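Local structure of uncharacterized conserved protein (Methanococcus maripaludis S2, 3C2Q) at residues B[30-42]-B[78-90]. The protein catalyses the NAD(+)-dependent cyclisation of L-ornithine to L-proline with release of ammonia. Numbering follows the deposited sequence.
Sequences TNHPTHVKVNDEW and LIGHNGIRVMPPE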
loop_
_atom_site.group_PDB
_atom_site.type_symbol
_atom_site.label_atom_id
_atom_site.label_comp_id
_atom_site.label_asym_id
_atom_site.label_seq_id
_atom_site.Cartn_x
_atom_site.Cartn_y
_atom_site.Cartn_z
ATOM N N THR B 30 23.105 -19.228 4.997
ATOM C CA THR B 30 21.719 -18.931 5.311
ATOM C C THR B 30 21.668 -18.181 6.648
ATOM O O THR B 30 22.717 -17.883 7.269
ATOM C CB THR B 30 20.898 -20.222 5.469
ATOM O OG1 THR B 30 21.265 -20.860 6.695
ATOM C CG2 THR B 30 21.101 -21.190 4.271
ATOM N N ASN B 31 20.455 -17.866 7.123
ATOM C CA ASN B 31 20.350 -17.300 8.454
ATOM C C ASN B 31 20.165 -18.377 9.559
ATOM O O ASN B 31 19.890 -18.064 10.720
ATOM C CB ASN B 31 19.260 -16.196 8.512
ATOM C CG ASN B 31 17.876 -16.707 8.179
ATOM O OD1 ASN B 31 17.716 -17.708 7.481
ATOM N ND2 ASN B 31 16.847 -15.981 8.642
ATOM N N HIS B 32 20.340 -19.645 9.190
ATOM C CA HIS B 32 20.123 -20.746 10.132
ATOM C C HIS B 32 21.406 -21.232 10.829
ATOM O O HIS B 32 22.489 -21.146 10.255
ATOM C CB HIS B 32 19.484 -21.932 9.412
ATOM C CG HIS B 32 18.290 -21.574 8.572
ATOM N ND1 HIS B 32 17.163 -20.972 9.093
ATOM C CD2 HIS B 32 18.038 -21.776 7.260
ATOM C CE1 HIS B 32 16.275 -20.800 8.126
ATOM N NE2 HIS B 32 16.789 -21.264 6.999
ATOM N N PRO B 33 21.273 -21.782 12.060
ATOM C CA PRO B 33 22.431 -22.413 12.709
ATOM C C PRO B 33 23.027 -23.468 11.804
ATOM O O PRO B 33 22.312 -24.259 11.178
ATOM C CB PRO B 33 21.868 -23.050 13.998
ATOM C CG PRO B 33 20.398 -22.725 14.041
ATOM C CD PRO B 33 20.055 -21.806 12.890
ATOM N N THR B 34 24.341 -23.446 11.682
ATOM C CA THR B 34 25.019 -24.354 10.738
ATOM C C THR B 34 26.146 -25.081 11.496
ATOM O O THR B 34 26.784 -24.478 12.370
ATOM C CB THR B 34 25.583 -23.551 9.538
ATOM O OG1 THR B 34 24.496 -22.873 8.874
ATOM C CG2 THR B 34 26.354 -24.469 8.521
ATOM N N HIS B 35 26.364 -26.362 11.178
ATOM C CA HIS B 35 27.514 -27.091 11.727
ATOM C C HIS B 35 28.409 -27.507 10.578
ATOM O O HIS B 35 27.923 -27.712 9.458
ATOM C CB HIS B 35 27.077 -28.320 12.530
ATOM C CG HIS B 35 26.193 -28.007 13.698
ATOM N ND1 HIS B 35 25.469 -28.971 14.356
ATOM C CD2 HIS B 35 25.898 -26.838 14.316
ATOM C CE1 HIS B 35 24.776 -28.420 15.337
ATOM N NE2 HIS B 35 25.011 -27.123 15.328
ATOM N N VAL B 36 29.716 -27.582 10.837
ATOM C CA VAL B 36 30.677 -28.018 9.817
ATOM C C VAL B 36 31.508 -29.232 10.302
ATOM O O VAL B 36 31.901 -29.301 11.455
ATOM C CB VAL B 36 31.635 -26.887 9.392
ATOM C CG1 VAL B 36 30.900 -25.867 8.499
ATOM C CG2 VAL B 36 32.271 -26.196 10.631
ATOM N N LYS B 37 31.757 -30.182 9.415
ATOM C CA LYS B 37 32.513 -31.372 9.806
ATOM C C LYS B 37 33.987 -31.137 9.536
ATOM O O LYS B 37 34.409 -30.925 8.392
ATOM C CB LYS B 37 32.020 -32.613 9.071
ATOM C CG LYS B 37 32.505 -33.918 9.715
ATOM C CD LYS B 37 31.850 -35.115 9.100
ATOM C CE LYS B 37 32.440 -36.410 9.651
ATOM N NZ LYS B 37 31.516 -37.547 9.351
ATOM N N VAL B 38 34.750 -31.141 10.621
ATOM C CA VAL B 38 36.177 -30.858 10.581
ATOM C C VAL B 38 36.912 -31.929 11.411
ATOM O O VAL B 38 36.590 -32.149 12.586
ATOM C CB VAL B 38 36.487 -29.428 11.116
ATOM C CG1 VAL B 38 37.988 -29.141 11.095
ATOM C CG2 VAL B 38 35.704 -28.349 10.294
ATOM N N ASN B 39 37.902 -32.566 10.784
ATOM C CA ASN B 39 38.660 -33.672 11.411
ATOM C C ASN B 39 37.698 -34.642 12.068
ATOM O O ASN B 39 37.797 -34.921 13.269
ATOM C CB ASN B 39 39.701 -33.132 12.394
ATOM C CG ASN B 39 40.816 -32.348 11.696
ATOM O OD1 ASN B 39 41.237 -31.289 12.173
ATOM N ND2 ASN B 39 41.290 -32.859 10.554
ATOM N N ASP B 40 36.723 -35.075 11.264
ATOM C CA ASP B 40 35.655 -36.016 11.650
ATOM C C ASP B 40 34.797 -35.668 12.875
ATOM O O ASP B 40 34.177 -36.548 13.463
ATOM C CB ASP B 40 36.215 -37.449 11.761
ATOM C CG ASP B 40 37.143 -37.798 10.604
ATOM O OD1 ASP B 40 36.653 -37.953 9.463
ATOM O OD2 ASP B 40 38.366 -37.891 10.834
ATOM N N GLU B 41 34.775 -34.397 13.270
ATOM C CA GLU B 41 33.874 -33.934 14.327
ATOM C C GLU B 41 33.015 -32.780 13.799
ATOM O O GLU B 41 33.493 -31.966 13.007
ATOM C CB GLU B 41 34.653 -33.412 15.527
ATOM C CG GLU B 41 35.529 -34.408 16.256
ATOM C CD GLU B 41 36.682 -33.702 16.965
ATOM O OE1 GLU B 41 36.402 -32.875 17.869
ATOM O OE2 GLU B 41 37.862 -33.962 16.599
ATOM N N TRP B 42 31.776 -32.695 14.279
ATOM C CA TRP B 42 30.909 -31.562 13.960
ATOM C C TRP B 42 31.234 -30.391 14.870
ATOM O O TRP B 42 31.250 -30.515 16.100
ATOM C CB TRP B 42 29.438 -31.943 14.061
ATOM C CG TRP B 42 29.011 -32.858 12.967
ATOM C CD1 TRP B 42 28.854 -34.211 13.057
ATOM C CD2 TRP B 42 28.698 -32.505 11.611
ATOM N NE1 TRP B 42 28.462 -34.724 11.847
ATOM C CE2 TRP B 42 28.358 -33.702 10.938
ATOM C CE3 TRP B 42 28.672 -31.294 10.900
ATOM C CZ2 TRP B 42 27.974 -33.729 9.589
ATOM C CZ3 TRP B 42 28.290 -31.312 9.561
ATOM C CH2 TRP B 42 27.951 -32.528 8.910
ATOM N N LEU B 78 35.105 -22.105 4.270
ATOM C CA LEU B 78 34.313 -23.233 3.842
ATOM C C LEU B 78 33.956 -23.081 2.369
ATOM O O LEU B 78 33.397 -22.034 1.961
ATOM C CB LEU B 78 33.043 -23.320 4.706
ATOM C CG LEU B 78 31.973 -24.340 4.266
ATOM C CD1 LEU B 78 32.420 -25.747 4.603
ATOM C CD2 LEU B 78 30.657 -24.059 4.973
ATOM N N ILE B 79 34.274 -24.126 1.585
ATOM C CA ILE B 79 34.015 -24.189 0.160
ATOM C C ILE B 79 33.009 -25.280 -0.127
ATOM O O ILE B 79 33.074 -26.369 0.465
ATOM C CB ILE B 79 35.308 -24.504 -0.660
ATOM C CG1 ILE B 79 36.400 -23.476 -0.394
ATOM C CG2 ILE B 79 35.007 -24.592 -2.152
ATOM C CD1 ILE B 79 36.015 -22.020 -0.559
ATOM N N GLY B 80 32.077 -24.974 -1.033
ATOM C CA GLY B 80 31.002 -25.905 -1.423
ATOM C C GLY B 80 30.019 -26.277 -0.325
ATOM O O GLY B 80 29.936 -25.612 0.721
ATOM N N HIS B 81 29.307 -27.381 -0.535
ATOM C CA HIS B 81 28.211 -27.758 0.364
ATOM C C HIS B 81 28.373 -29.084 1.113
ATOM O O HIS B 81 27.467 -29.481 1.867
ATOM C CB HIS B 81 26.869 -27.722 -0.385
ATOM C CG HIS B 81 26.463 -26.349 -0.842
ATOM N ND1 HIS B 81 27.130 -25.670 -1.838
ATOM C CD2 HIS B 81 25.445 -25.545 -0.454
ATOM C CE1 HIS B 81 26.547 -24.498 -2.037
ATOM N NE2 HIS B 81 25.526 -24.396 -1.204
ATOM N N ASN B 82 29.528 -29.743 0.942
ATOM C CA ASN B 82 29.823 -30.990 1.667
ATOM C C ASN B 82 30.259 -30.748 3.088
ATOM O O ASN B 82 30.904 -29.738 3.375
ATOM C CB ASN B 82 30.936 -31.788 0.976
ATOM C CG ASN B 82 30.536 -32.304 -0.405
ATOM O OD1 ASN B 82 31.409 -32.506 -1.262
ATOM N ND2 ASN B 82 29.227 -32.516 -0.634
ATOM N N GLY B 83 29.948 -31.696 3.969
ATOM C CA GLY B 83 30.365 -31.606 5.368
ATOM C C GLY B 83 29.706 -30.454 6.099
ATOM O O GLY B 83 30.293 -29.873 7.022
ATOM N N ILE B 84 28.485 -30.103 5.671
ATOM C CA ILE B 84 27.708 -29.086 6.407
ATOM C C ILE B 84 26.323 -29.601 6.762
ATOM O O ILE B 84 25.751 -30.419 6.039
ATOM C CB ILE B 84 27.614 -27.720 5.655
ATOM C CG1 ILE B 84 26.569 -27.761 4.558
ATOM C CG2 ILE B 84 28.956 -27.316 5.034
ATOM C CD1 ILE B 84 26.046 -26.378 4.168
ATOM N N ARG B 85 25.809 -29.109 7.886
ATOM C CA ARG B 85 24.488 -29.452 8.396
ATOM C C ARG B 85 23.792 -28.139 8.811
ATOM O O ARG B 85 24.285 -27.423 9.687
ATOM C CB ARG B 85 24.692 -30.373 9.586
ATOM C CG ARG B 85 23.479 -30.873 10.302
ATOM C CD ARG B 85 23.923 -31.989 11.303
ATOM N NE ARG B 85 24.605 -31.503 12.512
ATOM C CZ ARG B 85 25.248 -32.293 13.383
ATOM N NH1 ARG B 85 25.308 -33.603 13.180
ATOM N NH2 ARG B 85 25.833 -31.791 14.458
ATOM N N VAL B 86 22.676 -27.816 8.153
ATOM C CA VAL B 86 21.976 -26.541 8.384
ATOM C C VAL B 86 20.656 -26.876 9.069
ATOM O O VAL B 86 19.932 -27.749 8.597
ATOM C CB VAL B 86 21.687 -25.792 7.052
ATOM C CG1 VAL B 86 21.013 -24.413 7.323
ATOM C CG2 VAL B 86 22.985 -25.602 6.195
HETATM N N MSE B 87 20.349 -26.193 10.166
HETATM C CA MSE B 87 19.160 -26.486 10.991
HETATM C C MSE B 87 18.121 -25.371 10.911
HETATM O O MSE B 87 18.148 -24.461 11.721
HETATM C CB MSE B 87 19.563 -26.616 12.457
HETATM C CG MSE B 87 19.658 -28.033 12.966
HETATM SE SE MSE B 87 21.337 -28.853 12.383
HETATM C CE MSE B 87 22.596 -27.401 12.838
ATOM N N PRO B 88 17.216 -25.424 9.924
ATOM C CA PRO B 88 16.217 -24.351 9.838
ATOM C C PRO B 88 15.161 -24.552 10.932
ATOM O O PRO B 88 15.229 -25.563 11.653
ATOM C CB PRO B 88 15.635 -24.527 8.435
ATOM C CG PRO B 88 15.854 -25.957 8.099
ATOM C CD PRO B 88 17.052 -26.434 8.864
ATOM N N PRO B 89 14.234 -23.583 11.113
ATOM C CA PRO B 89 13.156 -23.810 12.094
ATOM C C PRO B 89 12.357 -25.087 11.819
ATOM O O PRO B 89 12.172 -25.476 10.653
ATOM C CB PRO B 89 12.253 -22.586 11.915
ATOM C CG PRO B 89 13.186 -21.504 11.428
ATOM C CD PRO B 89 14.139 -22.239 10.498
ATOM N N GLU B 90 11.918 -25.735 12.896
ATOM C CA GLU B 90 11.082 -26.951 12.828
ATOM C C GLU B 90 9.869 -26.741 11.929
ATOM O O GLU B 90 9.166 -25.740 12.064
ATOM C CB GLU B 90 10.570 -27.318 14.225
ATOM C CG GLU B 90 11.649 -27.470 15.310
ATOM C CD GLU B 90 12.109 -28.908 15.485
ATOM O OE1 GLU B 90 11.242 -29.819 15.447
ATOM O OE2 GLU B 90 13.335 -29.126 15.661
#
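His35 and Arg85 face each other as a hydrogen-bonded antiparallel pair: His35 N donates to Arg85 O at 2.8 Å, and Arg85 N returns a bond to His35 O at 3.0 Å. Flanking bonds, Met87 N to Pro33 O and Lys37 N to Gly83 O, extend the ladder at both ends. His35 ND1 also accepts from Arg85 NH2 at 2.8 Å (160°) and, less straight, from Arg85 NE at 3.2 Å (138°); it lies in the guanidinium plane, which is steeply inclined to the imidazole. A bend at chi3 (75°) turns that guanidinium flat onto Trp42 as a cation-pi stack. The methyl CE of Met87, a selenomethionine, sits over the centre of the His35 ring, 3.4 Å from its centroid. A leucine in place of His35 would probably leave both Arg85 donors without this acceptor and the guanidinium freer to swing off Trp42. Further along, Pro88 CB makes a CH-pi contact over one face of the His32 ring, whose ND1 is hydrogen-bonded to Ser295 OG. Strand 84-86 forms one margin of the chain's mixed sheet, joined through 34-38 to 41-46, while Thr34 and Val36 pack on Ile54 of strand 53-57 and Leu98 of a second subunit meets Val86.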